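Local coordinates for protein catechol 2,3-dioxygenase (Rhodococcus sp., PDB 2WL9) that probably cleaves the ring of catechol-type substrates next to the two hydroxyls, using a bound iron and dioxygen, in the breakdown of aromatic hydrocarbons, at residues 3-7 against 191-195; 87-92 against 105-109. All coordinates share one frame; numbering follows the deposited sequence.

Contact 1 of 2, residues 3-7 against 191-195; sequences KVTEL and HCNDR
Thr5 and Cys192 bring the two backbones together, their CA atoms 5.6 Å apart, where the chain entering strand 6-14 passes the loop that follows strand 184-191. The one direct hydrogen bond between the segments comes from the Asn193 amide. ND2 donates to Thr5 O over 2.9 Å in a nearly straight bond, 170° at the hydrogen; the acceptor lies within the amide plane, while ND2 stands 22° off the plane of the Thr5 carbonyl. The other N-H of ND2 goes to water 2, which also accepts from Leu7 N. OD1 turns back on its own loop and takes Arg195 N at 2.7 Å, an Asx turn. With ND2 donating and OD1 accepting, the pattern defines the flip of the amide and restrains its rotation. Cys192 lies alongside: SG sits between its backbone N and carbonyl carbon (chi1 58°), which carries it over the Thr5-Glu6 junction, 3.6 Å from Glu6 N, while its CB meets Val4 O at 3.4 Å. Water 1 donates to Val4 O and, at a longer 3.3 Å, to Cys192 O. Of the Glu6 side chain it is CB that touches, 3.5 Å from Asn193 ND2; the carboxylate leads away into salt bridges with Arg68 and Arg51. Thr5 OG1 bonds Gln274 of the second subunit, so the joint borders a subunit interface. Behind it, Val4 and Leu7 pack on strand 61-68, and Arg195 pairs with Glu216 of strand 210-217, placing the contact between the N-terminal sheet and the iron-bearing C-terminal sheet.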
loop_
_atom_site.group_PDB
_atom_site.type_symbol
_atom_site.label_atom_id
_atom_site.label_comp_id
_atom_site.label_asym_id
_atom_site.label_seq_id
_atom_site.Cartn_x
_atom_site.Cartn_y
_atom_site.Cartn_z
ATOM N N LYS C 3 -13.618 26.248 -14.689
ATOM C CA LYS C 3 -14.830 25.920 -13.927
ATOM C C LYS C 3 -14.726 26.331 -12.466
ATOM O O LYS C 3 -13.627 26.385 -11.912
ATOM C CB LYS C 3 -15.082 24.411 -13.986
ATOM C CG LYS C 3 -15.274 23.851 -15.391
ATOM C CD LYS C 3 -15.154 22.329 -15.415
ATOM C CE LYS C 3 -15.608 21.748 -16.756
ATOM N NZ LYS C 3 -14.700 22.125 -17.882
ATOM N N VAL C 4 -15.873 26.596 -11.838
ATOM C CA VAL C 4 -15.929 26.771 -10.374
ATOM C C VAL C 4 -15.441 25.471 -9.716
ATOM O O VAL C 4 -15.742 24.380 -10.197
ATOM C CB VAL C 4 -17.355 27.143 -9.896
ATOM C CG1 VAL C 4 -17.474 27.064 -8.386
ATOM C CG2 VAL C 4 -17.726 28.543 -10.377
ATOM N N THR C 5 -14.663 25.600 -8.642
ATOM C CA THR C 5 -14.010 24.449 -8.015
ATOM C C THR C 5 -14.626 24.032 -6.666
ATOM O O THR C 5 -14.405 22.901 -6.207
ATOM C CB THR C 5 -12.516 24.723 -7.805
ATOM O OG1 THR C 5 -12.367 25.877 -6.971
ATOM C CG2 THR C 5 -11.805 24.973 -9.144
ATOM N N GLU C 6 -15.371 24.947 -6.033
ATOM C CA GLU C 6 -16.054 24.685 -4.749
ATOM C C GLU C 6 -16.975 25.831 -4.339
ATOM O O GLU C 6 -16.811 26.966 -4.794
ATOM C CB GLU C 6 -15.049 24.460 -3.607
ATOM C CG GLU C 6 -14.057 25.624 -3.405
ATOM C CD GLU C 6 -13.146 25.440 -2.195
ATOM O OE1 GLU C 6 -13.630 25.534 -1.051
ATOM O OE2 GLU C 6 -11.936 25.221 -2.382
ATOM N N LEU C 7 -17.929 25.518 -3.460
ATOM C CA LEU C 7 -18.691 26.540 -2.767
ATOM C C LEU C 7 -17.811 27.097 -1.640
ATOM O O LEU C 7 -17.642 26.455 -0.606
ATOM C CB LEU C 7 -19.957 25.931 -2.196
ATOM C CG LEU C 7 -20.955 26.854 -1.505
ATOM C CD1 LEU C 7 -21.504 27.896 -2.459
ATOM C CD2 LEU C 7 -22.085 26.019 -0.911
ATOM N N HIS C 191 -22.709 19.302 -8.684
ATOM C CA HIS C 191 -21.413 19.154 -8.024
ATOM C C HIS C 191 -20.292 19.772 -8.873
ATOM O O HIS C 191 -20.428 19.919 -10.089
ATOM C CB HIS C 191 -21.129 17.668 -7.777
ATOM C CG HIS C 191 -21.493 16.788 -8.935
ATOM N ND1 HIS C 191 -20.645 16.568 -9.999
ATOM C CD2 HIS C 191 -22.625 16.095 -9.206
ATOM C CE1 HIS C 191 -21.235 15.765 -10.869
ATOM N NE2 HIS C 191 -22.434 15.459 -10.408
ATOM N N CYS C 192 -19.192 20.145 -8.226
ATOM C CA CYS C 192 -18.033 20.700 -8.932
ATOM C C CYS C 192 -16.720 20.179 -8.336
ATOM O O CYS C 192 -15.637 20.677 -8.648
ATOM C CB CYS C 192 -18.076 22.231 -8.909
ATOM S SG CYS C 192 -18.105 22.955 -7.259
ATOM N N ASN C 193 -16.843 19.173 -7.473
ATOM C CA ASN C 193 -15.707 18.527 -6.810
ATOM C C ASN C 193 -16.183 17.224 -6.172
ATOM O O ASN C 193 -17.281 16.745 -6.484
ATOM C CB ASN C 193 -15.076 19.454 -5.759
ATOM C CG ASN C 193 -16.071 19.921 -4.717
ATOM O OD1 ASN C 193 -16.807 19.119 -4.138
ATOM N ND2 ASN C 193 -16.099 21.225 -4.472
ATOM N N ASP C 194 -15.367 16.666 -5.279
ATOM C CA ASP C 194 -15.669 15.377 -4.644
ATOM C C ASP C 194 -16.886 15.402 -3.714
ATOM O O ASP C 194 -17.368 14.343 -3.322
ATOM C CB ASP C 194 -14.455 14.849 -3.873
ATOM C CG ASP C 194 -13.456 14.105 -4.758
ATOM O OD1 ASP C 194 -12.338 13.830 -4.262
ATOM O OD2 ASP C 194 -13.774 13.789 -5.930
ATOM N N ARG C 195 -17.377 16.585 -3.341
ATOM C CA ARG C 195 -18.601 16.643 -2.541
ATOM C C ARG C 195 -19.791 16.235 -3.398
ATOM O O ARG C 195 -20.002 16.803 -4.480
ATOM C CB ARG C 195 -18.831 18.027 -1.925
ATOM C CG ARG C 195 -19.960 18.023 -0.907
ATOM C CD ARG C 195 -20.190 19.393 -0.278
ATOM N NE ARG C 195 -19.050 19.887 0.502
ATOM C CZ ARG C 195 -18.705 19.455 1.717
ATOM N NH1 ARG C 195 -19.385 18.487 2.323
ATOM N NH2 ARG C 195 -17.659 19.992 2.330
HETATM O O HOH W 1 -14.380 22.180 -11.270
HETATM O O HOH W 2 -18.099 22.686 -3.180
#

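Contact 2 of 2, residues 87-92 against 105-109; sequences IPFEVA and LVKLH
Glu90 and Lys107 form an antiparallel hydrogen-bonded pair, Glu90 N to Lys107 O at 2.6 Å and Lys107 N to Glu90 O at 2.7 Å, both donors in the carbonyl planes. A third bond, Ala92 N to Leu105 O at 3.0 Å, arrives 41° above the carbonyl plane. Val91 and Val106 make the non-hydrogen-bonded pair between them. Water 3 links Pro88 O to His109 N beyond the last direct bond. These bonds add strand 90-91 as an edge strand, within this chain, of the N-terminal sheet, a part of the vicinal-oxygen-chelate fold, beside strand 104-109, which is bonded in turn to strand 115-120. The apolar contacts fall into two groups. In the first, Val106 CG2 approaches Phe89 CD2 obliquely at 3.9 Å, and the Phe89 side chain packs on Ala79 and Leu82 of helix 72-84; Leu108 CD1 crosses to Ile87 CG2 at 3.9 Å, both residues against Leu82. In the second, at the Ala92 end, Ala92 CB presses on Leu105 CD2 at 3.5 Å, tighter than usual. As for charges, the extended Glu90 and Lys107 chains run side by side, OE2 nearing CD at 3.8 Å but staying 4.5 Å from NZ, too far for a salt bridge.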
loop_
_atom_site.group_PDB
_atom_site.type_symbol
_atom_site.label_atom_id
_atom_site.label_comp_id
_atom_site.label_asym_id
_atom_site.label_seq_id
_atom_site.Cartn_x
_atom_site.Cartn_y
_atom_site.Cartn_z
ATOM N N ILE C 87 -24.688 37.578 -20.022
ATOM C CA ILE C 87 -25.029 37.648 -18.604
ATOM C C ILE C 87 -24.288 38.828 -17.993
ATOM O O ILE C 87 -23.060 38.888 -18.066
ATOM C CB ILE C 87 -24.698 36.341 -17.848
ATOM C CG1 ILE C 87 -25.579 35.192 -18.360
ATOM C CG2 ILE C 87 -24.882 36.524 -16.329
ATOM C CD1 ILE C 87 -25.074 33.820 -17.993
ATOM N N PRO C 88 -25.035 39.778 -17.405
ATOM C CA PRO C 88 -24.428 40.971 -16.827
ATOM C C PRO C 88 -23.659 40.609 -15.563
ATOM O O PRO C 88 -24.122 39.779 -14.777
ATOM C CB PRO C 88 -25.636 41.850 -16.476
ATOM C CG PRO C 88 -26.819 41.220 -17.148
ATOM C CD PRO C 88 -26.496 39.767 -17.223
ATOM N N PHE C 89 -22.485 41.205 -15.386
ATOM C CA PHE C 89 -21.695 40.983 -14.176
ATOM C C PHE C 89 -20.865 42.202 -13.820
ATOM O O PHE C 89 -20.620 43.070 -14.658
ATOM C CB PHE C 89 -20.807 39.732 -14.295
ATOM C CG PHE C 89 -19.768 39.815 -15.384
ATOM C CD1 PHE C 89 -20.044 39.329 -16.656
ATOM C CD2 PHE C 89 -18.501 40.340 -15.121
ATOM C CE1 PHE C 89 -19.086 39.390 -17.667
ATOM C CE2 PHE C 89 -17.531 40.407 -16.126
ATOM C CZ PHE C 89 -17.826 39.938 -17.404
ATOM N N GLU C 90 -20.427 42.230 -12.570
ATOM C CA GLU C 90 -19.636 43.306 -12.014
ATOM C C GLU C 90 -18.235 42.785 -11.718
ATOM O O GLU C 90 -18.077 41.758 -11.056
ATOM C CB GLU C 90 -20.332 43.809 -10.743
ATOM C CG GLU C 90 -19.601 44.877 -9.958
ATOM C CD GLU C 90 -20.450 45.452 -8.831
ATOM O OE1 GLU C 90 -21.634 45.775 -9.061
ATOM O OE2 GLU C 90 -19.932 45.596 -7.713
ATOM N N VAL C 91 -17.220 43.470 -12.241
ATOM C CA VAL C 91 -15.838 43.143 -11.905
ATOM C C VAL C 91 -15.476 43.959 -10.671
ATOM O O VAL C 91 -15.403 45.186 -10.739
ATOM C CB VAL C 91 -14.845 43.466 -13.050
ATOM C CG1 VAL C 91 -13.398 43.132 -12.630
ATOM C CG2 VAL C 91 -15.208 42.730 -14.316
ATOM N N ALA C 92 -15.252 43.274 -9.554
ATOM C CA ALA C 92 -14.994 43.938 -8.289
ATOM C C ALA C 92 -13.626 44.606 -8.277
ATOM O O ALA C 92 -12.674 44.112 -8.885
ATOM C CB ALA C 92 -15.106 42.959 -7.143
ATOM N N LEU C 105 -12.609 39.047 -7.716
ATOM C CA LEU C 105 -14.024 38.825 -7.514
ATOM C C LEU C 105 -14.850 39.329 -8.706
ATOM O O LEU C 105 -14.512 40.327 -9.356
ATOM C CB LEU C 105 -14.443 39.532 -6.204
ATOM C CG LEU C 105 -15.867 39.638 -5.671
ATOM C CD1 LEU C 105 -16.334 38.338 -5.084
ATOM C CD2 LEU C 105 -15.896 40.715 -4.599
ATOM N N VAL C 106 -15.917 38.595 -8.994
ATOM C CA VAL C 106 -16.929 38.994 -9.945
ATOM C C VAL C 106 -18.293 38.846 -9.257
ATOM O O VAL C 106 -18.544 37.852 -8.571
ATOM C CB VAL C 106 -16.776 38.163 -11.261
ATOM C CG1 VAL C 106 -18.078 37.573 -11.737
ATOM C CG2 VAL C 106 -16.092 38.991 -12.341
ATOM N N LYS C 107 -19.152 39.852 -9.399
ATOM C CA LYS C 107 -20.484 39.813 -8.793
ATOM C C LYS C 107 -21.584 39.810 -9.852
ATOM O O LYS C 107 -21.542 40.595 -10.810
ATOM C CB LYS C 107 -20.692 40.999 -7.831
ATOM C CG LYS C 107 -19.759 41.031 -6.624
ATOM C CD LYS C 107 -19.954 42.315 -5.811
ATOM C CE LYS C 107 -19.252 42.243 -4.465
ATOM N NZ LYS C 107 -19.176 43.572 -3.799
ATOM N N LEU C 108 -22.568 38.936 -9.661
ATOM C CA LEU C 108 -23.724 38.835 -10.552
ATOM C C LEU C 108 -24.926 38.228 -9.821
ATOM O O LEU C 108 -24.944 38.168 -8.584
ATOM C CB LEU C 108 -23.359 38.019 -11.807
ATOM C CG LEU C 108 -22.920 36.558 -11.649
ATOM C CD1 LEU C 108 -23.200 35.780 -12.934
ATOM C CD2 LEU C 108 -21.448 36.418 -11.232
ATOM N N HIS C 109 -25.928 37.782 -10.577
ATOM C CA HIS C 109 -27.073 37.076 -10.004
ATOM C C HIS C 109 -27.407 35.831 -10.806
ATOM O O HIS C 109 -27.280 35.821 -12.027
ATOM C CB HIS C 109 -28.302 37.982 -9.945
ATOM C CG HIS C 109 -28.166 39.113 -8.982
ATOM N ND1 HIS C 109 -27.442 40.248 -9.270
ATOM C CD2 HIS C 109 -28.645 39.279 -7.728
ATOM C CE1 HIS C 109 -27.487 41.070 -8.237
ATOM N NE2 HIS C 109 -28.211 40.505 -7.289
HETATM O O HOH W 3 -26.252 38.896 -13.522
HETATM O O HOH W 4 -11.651 41.705 -8.466
#

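From the N terminus, residues 3-7 lead into strand 6-14, in the interior of the eight-stranded N-terminal sheet. The chain lays down five of its strands, 6-14 included, and helix 72-84 before reaching 87-92, where contact 2 closes a short loop of 12 residues that carries helix 94-100, pairing with 105-109 at the sheet's edge. Contact 1 closes much later, when residues 191-195 return to the start after 183 intervening residues, so the small loop lies wholly within the large one and the two do not cross. Their centres are 19 Å apart and their nearest atoms about 9 Å, without touching. Contact 2 thus adds the edge strand of one sheet locally, whereas contact 1 joins that sheet to the second, iron-bearing one.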